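Local structure of UBX domain-containing protein 7 (Homo sapiens, 5X3P) at residues 5-9 / 21-25. The protein links a subset of neddylated cullin-RING ubiquitin ligases to the segregase VCP/p97, which its UBX domain, the part described here, binds. The protein carries 1 engineered substitution. Numbering follows the deposited sequence.
Sequences PKAQL and ITLPE
Ile21 pairs with Leu9 in the antiparallel beta hairpin that opens the ubiquitin-like fold of this UBX domain, a compact example of how one ladder serves two unlike faces. The pair is bonded in both directions: Leu9 N reaches Ile21 O at 2.8 Å, almost in line with the carbonyl, while Ile21 N returns to Leu9 O. On the inner face Ile21 CG1, set between its backbone N and carbonyl carbon (chi1 66°), comes obliquely within 4.0 Å of Leu9 CB, and both residues pack against Leu32 of helix 29-38. Thr22, on the other face, forks between two neighbours. Its OG1 lies 3.7 Å from Gln8 CG, the two side chains running alongside, and its methyl CG2 crosses the Lys6 chain, touching CB and CD. Beyond this, the Gln8 amide accepts a hydrogen bond from Gln74 through OE1. Leu23 returns to the face of Ile21 and Leu9, where its side chain touches Leu32 and Met66 of helix 66-69, and grips Ala7 by a second reciprocal pair of bonds; Ala7 N to Leu23 O is nearly straight, with 175° at the hydrogen. Pro24, opposite Lys6 in a non-hydrogen-bonded pair, needs no N-H there. Just past the strand end, Glu25 adds a longer, more bent bond from its N to Pro5 O (3.2 Å), while its carboxylate comes up beside the CB corner of the proline ring, OE1 lying 3.4 Å from Pro5 CB.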
# COMPACT_ATOMS: atom_id res chain seq x y z
N PRO A 5 -14.62 9.80 -1.45
CA PRO A 5 -13.64 9.02 -2.22
C PRO A 5 -12.77 8.12 -1.32
O PRO A 5 -12.36 8.52 -0.22
CB PRO A 5 -12.81 10.09 -2.93
CG PRO A 5 -13.69 11.35 -2.90
CD PRO A 5 -14.43 11.25 -1.61
N LYS A 6 -12.51 6.89 -1.78
CA LYS A 6 -11.72 5.90 -1.04
C LYS A 6 -10.62 5.26 -1.89
O LYS A 6 -10.66 5.34 -3.13
CB LYS A 6 -12.66 4.79 -0.53
CG LYS A 6 -13.81 5.37 0.29
CD LYS A 6 -14.87 4.36 0.65
CE LYS A 6 -15.56 4.86 1.89
NZ LYS A 6 -14.53 5.59 2.70
N ALA A 7 -9.68 4.61 -1.21
CA ALA A 7 -8.66 3.77 -1.85
C ALA A 7 -9.04 2.34 -1.51
O ALA A 7 -8.85 1.89 -0.38
CB ALA A 7 -7.27 4.07 -1.29
N GLN A 8 -9.61 1.63 -2.48
CA GLN A 8 -10.00 0.25 -2.30
C GLN A 8 -8.81 -0.56 -2.73
O GLN A 8 -8.45 -0.57 -3.91
CB GLN A 8 -11.21 -0.07 -3.16
CG GLN A 8 -12.52 0.53 -2.65
CD GLN A 8 -13.62 0.44 -3.68
OE1 GLN A 8 -13.37 0.60 -4.89
NE2 GLN A 8 -14.84 0.15 -3.22
N LEU A 9 -8.20 -1.24 -1.78
CA LEU A 9 -6.93 -1.89 -2.04
C LEU A 9 -7.06 -3.40 -2.08
O LEU A 9 -7.70 -3.98 -1.20
CB LEU A 9 -5.91 -1.49 -0.96
CG LEU A 9 -5.63 0.01 -0.78
CD1 LEU A 9 -4.59 0.24 0.30
CD2 LEU A 9 -5.13 0.58 -2.09
N ILE A 21 -8.79 -4.33 1.68
CA ILE A 21 -9.11 -3.33 2.69
C ILE A 21 -9.50 -2.04 1.99
O ILE A 21 -9.14 -1.84 0.82
CB ILE A 21 -7.91 -3.04 3.61
CG1 ILE A 21 -6.76 -2.38 2.82
CG2 ILE A 21 -7.46 -4.31 4.32
CD1 ILE A 21 -5.57 -1.93 3.69
N THR A 22 -10.22 -1.15 2.68
CA THR A 22 -10.51 0.16 2.13
C THR A 22 -9.98 1.24 3.06
O THR A 22 -10.25 1.20 4.26
CB THR A 22 -12.03 0.36 1.96
OG1 THR A 22 -12.50 -0.50 0.93
CG2 THR A 22 -12.37 1.82 1.61
N LEU A 23 -9.26 2.22 2.52
CA LEU A 23 -8.83 3.36 3.33
C LEU A 23 -9.41 4.65 2.75
O LEU A 23 -9.49 4.80 1.53
CB LEU A 23 -7.30 3.44 3.41
CG LEU A 23 -6.64 2.27 4.16
CD1 LEU A 23 -5.12 2.28 4.01
CD2 LEU A 23 -6.99 2.30 5.64
N PRO A 24 -9.80 5.60 3.63
CA PRO A 24 -10.28 6.89 3.12
C PRO A 24 -9.16 7.54 2.30
O PRO A 24 -7.98 7.30 2.59
CB PRO A 24 -10.54 7.71 4.40
CG PRO A 24 -10.71 6.67 5.49
CD PRO A 24 -9.82 5.52 5.10
N GLU A 25 -9.52 8.34 1.29
CA GLU A 25 -8.52 8.93 0.40
C GLU A 25 -7.57 9.83 1.17
O GLU A 25 -6.42 10.03 0.75
CB GLU A 25 -9.21 9.75 -0.70
CG GLU A 25 -8.58 9.59 -2.05
CD GLU A 25 -9.24 10.47 -3.11
OE1 GLU A 25 -9.75 11.57 -2.77
OE2 GLU A 25 -9.24 10.05 -4.29